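Local coordinates for iron binding protein FbpA (Mannheimia haemolytica, PDB 1Q35) that binds ferric iron and, as a periplasmic solute-binding protein, probably delivers it for uptake into the cell, at residues I218-I231 and W284-I297. Sequence-based numbering, arbitrary orientation.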
loop_
_atom_site.group_PDB
_atom_site.type_symbol
_atom_site.label_atom_id
_atom_site.label_comp_id
_atom_site.label_asym_id
_atom_site.label_seq_id
_atom_site.Cartn_x
_atom_site.Cartn_y
_atom_site.Cartn_z
ATOM N N ILE A 218 4.839 -15.545 -6.152
ATOM C CA ILE A 218 5.119 -14.122 -5.975
ATOM C C ILE A 218 6.370 -13.737 -6.773
ATOM O O ILE A 218 7.401 -14.411 -6.699
ATOM C CB ILE A 218 5.240 -13.749 -4.460
ATOM C CG1 ILE A 218 5.409 -12.238 -4.288
ATOM C CG2 ILE A 218 6.389 -14.486 -3.765
ATOM C CD1 ILE A 218 5.092 -11.737 -2.903
ATOM N N ASN A 219 6.269 -12.665 -7.553
ATOM C CA ASN A 219 7.383 -12.199 -8.377
ATOM C C ASN A 219 7.613 -10.717 -8.152
ATOM O O ASN A 219 6.674 -9.930 -8.199
ATOM C CB ASN A 219 7.122 -12.406 -9.872
ATOM C CG ASN A 219 6.782 -13.834 -10.229
ATOM O OD1 ASN A 219 7.666 -14.639 -10.536
ATOM N ND2 ASN A 219 5.492 -14.151 -10.223
ATOM N N PHE A 220 8.872 -10.342 -7.952
ATOM C CA PHE A 220 9.269 -8.949 -7.784
ATOM C C PHE A 220 9.836 -8.456 -9.110
ATOM O O PHE A 220 10.916 -8.893 -9.525
ATOM C CB PHE A 220 10.331 -8.838 -6.687
ATOM C CG PHE A 220 9.879 -9.358 -5.364
ATOM C CD1 PHE A 220 10.398 -10.540 -4.857
ATOM C CD2 PHE A 220 8.934 -8.668 -4.617
ATOM C CE1 PHE A 220 9.979 -11.025 -3.631
ATOM C CE2 PHE A 220 8.512 -9.149 -3.387
ATOM C CZ PHE A 220 9.030 -10.330 -2.895
ATOM N N PRO A 221 9.116 -7.579 -9.807
ATOM C CA PRO A 221 9.604 -7.073 -11.093
ATOM C C PRO A 221 11.026 -6.522 -11.008
ATOM O O PRO A 221 11.401 -5.878 -10.029
ATOM C CB PRO A 221 8.583 -5.992 -11.439
ATOM C CG PRO A 221 7.336 -6.492 -10.808
ATOM C CD PRO A 221 7.785 -7.029 -9.483
ATOM N N SER A 222 11.814 -6.798 -12.041
ATOM C CA SER A 222 13.244 -6.508 -12.035
ATOM C C SER A 222 13.692 -5.878 -13.352
ATOM O O SER A 222 14.816 -6.094 -13.811
ATOM C CB SER A 222 14.031 -7.786 -11.735
ATOM O OG SER A 222 13.702 -8.815 -12.645
ATOM N N GLY A 223 12.809 -5.078 -13.944
ATOM C CA GLY A 223 13.178 -4.222 -15.053
ATOM C C GLY A 223 13.982 -3.023 -14.583
ATOM O O GLY A 223 14.477 -2.977 -13.460
ATOM N N GLU A 224 14.074 -2.022 -15.448
ATOM C CA GLU A 224 14.930 -0.861 -15.240
ATOM C C GLU A 224 14.753 -0.209 -13.871
ATOM O O GLU A 224 15.723 0.171 -13.211
ATOM C CB GLU A 224 14.631 0.164 -16.339
ATOM C CG GLU A 224 15.468 1.429 -16.275
ATOM C CD GLU A 224 15.177 2.410 -17.398
ATOM O OE1 GLU A 224 15.844 3.467 -17.439
ATOM O OE2 GLU A 224 14.286 2.138 -18.234
ATOM N N HIS A 225 13.499 -0.056 -13.459
ATOM C CA HIS A 225 13.173 0.637 -12.214
ATOM C C HIS A 225 12.682 -0.292 -11.116
ATOM O O HIS A 225 12.114 0.164 -10.125
ATOM C CB HIS A 225 12.160 1.738 -12.494
ATOM C CG HIS A 225 12.624 2.703 -13.534
ATOM N ND1 HIS A 225 13.411 3.795 -13.236
ATOM C CD2 HIS A 225 12.494 2.691 -14.881
ATOM C CE1 HIS A 225 13.678 4.454 -14.348
ATOM N NE2 HIS A 225 13.142 3.804 -15.363
ATOM N N GLY A 226 12.912 -1.589 -11.277
ATOM C CA GLY A 226 12.694 -2.534 -10.202
ATOM C C GLY A 226 11.248 -2.677 -9.766
ATOM O O GLY A 226 10.316 -2.535 -10.554
ATOM N N THR A 227 11.070 -2.951 -8.484
ATOM C CA THR A 227 9.767 -3.205 -7.897
ATOM C C THR A 227 9.238 -1.944 -7.226
ATOM O O THR A 227 9.945 -1.290 -6.462
ATOM C CB THR A 227 9.888 -4.341 -6.871
ATOM O OG1 THR A 227 10.106 -5.590 -7.544
ATOM C CG2 THR A 227 8.600 -4.535 -6.087
ATOM N N HIS A 228 7.989 -1.615 -7.524
ATOM C CA HIS A 228 7.285 -0.508 -6.899
ATOM C C HIS A 228 7.041 -0.773 -5.423
ATOM O O HIS A 228 6.501 -1.811 -5.043
ATOM C CB HIS A 228 5.948 -0.293 -7.619
ATOM C CG HIS A 228 5.046 0.722 -6.985
ATOM N ND1 HIS A 228 5.235 2.084 -7.110
ATOM C CD2 HIS A 228 3.924 0.567 -6.242
ATOM C CE1 HIS A 228 4.270 2.720 -6.466
ATOM N NE2 HIS A 228 3.458 1.823 -5.934
ATOM N N LYS A 229 7.467 0.183 -4.602
ATOM C CA LYS A 229 7.208 0.201 -3.171
ATOM C C LYS A 229 6.279 1.344 -2.802
ATOM O O LYS A 229 6.341 2.433 -3.370
ATOM C CB LYS A 229 8.513 0.389 -2.396
ATOM C CG LYS A 229 9.559 -0.665 -2.636
ATOM C CD LYS A 229 9.138 -2.019 -2.146
ATOM C CE LYS A 229 8.940 -2.091 -0.641
ATOM N NZ LYS A 229 10.153 -1.681 0.106
ATOM N N ASN A 230 5.431 1.090 -1.821
ATOM C CA ASN A 230 4.573 2.114 -1.237
ATOM C C ASN A 230 4.565 1.878 0.286
ATOM O O ASN A 230 5.169 0.920 0.768
ATOM C CB ASN A 230 3.182 2.016 -1.892
ATOM C CG ASN A 230 2.340 3.291 -1.769
ATOM O OD1 ASN A 230 2.590 4.161 -0.927
ATOM N ND2 ASN A 230 1.310 3.385 -2.611
ATOM N N ILE A 231 3.923 2.758 1.043
ATOM C CA ILE A 231 3.979 2.703 2.502
ATOM C C ILE A 231 2.614 2.657 3.148
ATOM O O ILE A 231 1.652 3.228 2.629
ATOM C CB ILE A 231 4.719 3.944 3.084
ATOM C CG1 ILE A 231 4.152 5.267 2.541
ATOM C CG2 ILE A 231 6.206 3.848 2.828
ATOM C CD1 ILE A 231 4.339 6.438 3.495
ATOM N N TRP A 284 10.853 -15.304 0.478
ATOM C CA TRP A 284 10.689 -14.738 -0.864
ATOM C C TRP A 284 11.984 -14.166 -1.427
ATOM O O TRP A 284 12.073 -13.918 -2.631
ATOM C CB TRP A 284 9.641 -13.624 -0.872
ATOM C CG TRP A 284 8.301 -14.016 -0.362
ATOM C CD1 TRP A 284 7.773 -15.273 -0.292
ATOM C CD2 TRP A 284 7.303 -13.133 0.160
ATOM N NE1 TRP A 284 6.507 -15.223 0.241
ATOM C CE2 TRP A 284 6.199 -13.920 0.531
ATOM C CE3 TRP A 284 7.233 -11.747 0.357
ATOM C CZ2 TRP A 284 5.041 -13.371 1.081
ATOM C CZ3 TRP A 284 6.078 -11.206 0.903
ATOM C CH2 TRP A 284 5.001 -12.016 1.256
ATOM N N GLY A 285 12.966 -13.927 -0.563
ATOM C CA GLY A 285 14.204 -13.277 -0.949
ATOM C C GLY A 285 14.022 -11.771 -0.991
ATOM O O GLY A 285 12.911 -11.259 -0.823
ATOM N N THR A 286 15.117 -11.054 -1.206
ATOM C CA THR A 286 15.046 -9.609 -1.396
ATOM C C THR A 286 14.890 -9.272 -2.885
ATOM O O THR A 286 14.763 -10.159 -3.732
ATOM C CB THR A 286 16.234 -8.888 -0.717
ATOM O OG1 THR A 286 15.914 -7.498 -0.552
ATOM C CG2 THR A 286 17.488 -8.908 -1.568
ATOM N N PHE A 287 14.857 -7.982 -3.195
ATOM C CA PHE A 287 14.660 -7.531 -4.564
ATOM C C PHE A 287 15.147 -6.098 -4.696
ATOM O O PHE A 287 15.389 -5.420 -3.705
ATOM C CB PHE A 287 13.181 -7.643 -4.959
ATOM C CG PHE A 287 12.262 -6.913 -4.042
ATOM C CD1 PHE A 287 11.722 -7.540 -2.931
ATOM C CD2 PHE A 287 11.946 -5.595 -4.282
ATOM C CE1 PHE A 287 10.875 -6.856 -2.084
ATOM C CE2 PHE A 287 11.101 -4.909 -3.442
ATOM C CZ PHE A 287 10.564 -5.535 -2.334
ATOM N N LYS A 288 15.305 -5.653 -5.935
ATOM C CA LYS A 288 15.699 -4.286 -6.226
ATOM C C LYS A 288 14.465 -3.389 -6.206
ATOM O O LYS A 288 13.581 -3.514 -7.059
ATOM C CB LYS A 288 16.375 -4.236 -7.595
ATOM C CG LYS A 288 16.902 -2.872 -8.014
ATOM C CD LYS A 288 17.471 -2.900 -9.441
ATOM C CE LYS A 288 16.388 -2.977 -10.526
ATOM N NZ LYS A 288 16.973 -3.080 -11.901
ATOM N N SER A 289 14.387 -2.506 -5.222
ATOM C CA SER A 289 13.307 -1.529 -5.151
ATOM C C SER A 289 13.531 -0.390 -6.138
ATOM O O SER A 289 14.664 -0.018 -6.439
ATOM C CB SER A 289 13.188 -0.953 -3.736
ATOM O OG SER A 289 12.693 -1.909 -2.813
ATOM N N ASP A 290 12.437 0.181 -6.617
ATOM C CA ASP A 290 12.481 1.448 -7.331
ATOM C C ASP A 290 13.115 2.477 -6.400
ATOM O O ASP A 290 12.759 2.550 -5.231
ATOM C CB ASP A 290 11.052 1.858 -7.708
ATOM C CG ASP A 290 10.999 2.946 -8.744
ATOM O OD1 ASP A 290 9.909 3.106 -9.359
ATOM O OD2 ASP A 290 11.962 3.683 -9.009
ATOM N N THR A 291 14.056 3.261 -6.919
ATOM C CA THR A 291 14.710 4.307 -6.130
ATOM C C THR A 291 13.924 5.612 -6.105
ATOM O O THR A 291 14.345 6.558 -5.448
ATOM C CB THR A 291 16.132 4.586 -6.665
ATOM O OG1 THR A 291 16.075 4.930 -8.052
ATOM C CG2 THR A 291 17.008 3.341 -6.587
ATOM N N ILE A 292 12.799 5.683 -6.816
ATOM C CA ILE A 292 11.982 6.891 -6.829
ATOM C C ILE A 292 11.669 7.348 -5.397
ATOM O O ILE A 292 11.381 6.544 -4.512
ATOM C CB ILE A 292 10.680 6.645 -7.634
ATOM C CG1 ILE A 292 9.950 7.963 -7.911
ATOM C CG2 ILE A 292 9.763 5.637 -6.922
ATOM C CD1 ILE A 292 8.762 7.800 -8.848
ATOM N N LYS A 293 11.750 8.649 -5.168
ATOM C CA LYS A 293 11.375 9.214 -3.878
ATOM C C LYS A 293 9.862 9.116 -3.693
ATOM O O LYS A 293 9.100 9.307 -4.643
ATOM C CB LYS A 293 11.795 10.676 -3.794
ATOM C CG LYS A 293 13.271 10.913 -3.609
ATOM C CD LYS A 293 13.539 11.878 -2.451
ATOM C CE LYS A 293 12.794 13.207 -2.592
ATOM N NZ LYS A 293 11.983 13.550 -1.383
ATOM N N LEU A 294 9.423 8.865 -2.463
ATOM C CA LEU A 294 8.002 8.694 -2.179
ATOM C C LEU A 294 7.170 9.884 -2.657
ATOM O O LEU A 294 6.122 9.699 -3.270
ATOM C CB LEU A 294 7.788 8.440 -0.682
ATOM C CG LEU A 294 8.165 7.030 -0.209
ATOM C CD1 LEU A 294 8.254 6.957 1.316
ATOM C CD2 LEU A 294 7.178 5.988 -0.735
ATOM N N GLU A 295 7.641 11.105 -2.410
ATOM C CA GLU A 295 6.906 12.299 -2.824
ATOM C C GLU A 295 6.782 12.404 -4.338
ATOM O O GLU A 295 5.829 12.995 -4.834
ATOM C CB GLU A 295 7.565 13.570 -2.282
ATOM C CG GLU A 295 7.407 13.763 -0.782
ATOM C CD GLU A 295 8.579 13.231 0.025
ATOM O OE1 GLU A 295 9.327 12.349 -0.459
ATOM O OE2 GLU A 295 8.747 13.690 1.172
ATOM N N ASP A 296 7.748 11.846 -5.061
ATOM C CA ASP A 296 7.720 11.873 -6.518
ATOM C C ASP A 296 6.755 10.850 -7.123
ATOM O O ASP A 296 6.419 10.958 -8.295
ATOM C CB ASP A 296 9.127 11.719 -7.081
ATOM C CG ASP A 296 9.998 12.916 -6.778
ATOM O OD1 ASP A 296 9.485 14.054 -6.831
ATOM O OD2 ASP A 296 11.196 12.786 -6.469
ATOM N N ILE A 297 6.316 9.866 -6.338
ATOM C CA ILE A 297 5.167 9.043 -6.719
ATOM C C ILE A 297 3.907 9.905 -6.614
ATOM O O ILE A 297 3.170 10.074 -7.589
ATOM C CB ILE A 297 5.037 7.792 -5.810
ATOM C CG1 ILE A 297 6.274 6.898 -5.931
ATOM C CG2 ILE A 297 3.760 7.013 -6.149
ATOM C CD1 ILE A 297 6.340 5.815 -4.865
HETATM O O HOH W 1 10.115 -14.265 -4.900
HETATM O O HOH W 2 13.850 -6.931 -8.413
HETATM O O HOH W 3 7.714 2.895 -7.748
#
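F220 and F287 lie in an offset stack, their centroids 4.2 Å apart and their planes only 14° from parallel. CD1 of F287 sits over the centre of the F220 ring. The F287 side chain takes the hindered rotamer, CG between its own N and C (chi1 56°), and this brings the ring onto F220. The aliphatic part of K229 meets the F287 ring at its edge, with CD 3.7 Å from F287 CE2, while NZ hydrogen-bonds to T100 OG1. At the edge of the F220 ring lies the carbonyl oxygen of W284. I218 lies over one face of the W284 indole, its CD1 making a CH-pi contact 3.9 Å from the six-membered ring centroid.

Between T227 and S289 the backbones form a single beta bridge. T227 N donates to K288 O, and D290 N donates to T227 O at 2.9 Å. K288 is extended apart from one bend at chi3 (74°), and its NZ donates to G223 O at 2.9 Å. G226 N, closing the beta turn, meets that oxygen from the opposite face of its plane. D290 OD2 accepts from I292 N in an Asx turn; a water links OD1 to H228 ND1, and OD1 also hydrogen-bonds to H153 NE2.

The contact lies near the iron site: the W284 side chain is about 6 Å from that of iron ligand Y198. Strand 96-108 packs against F220 and T227, while I60 of helix 60-68 touches I231, L294 and I297.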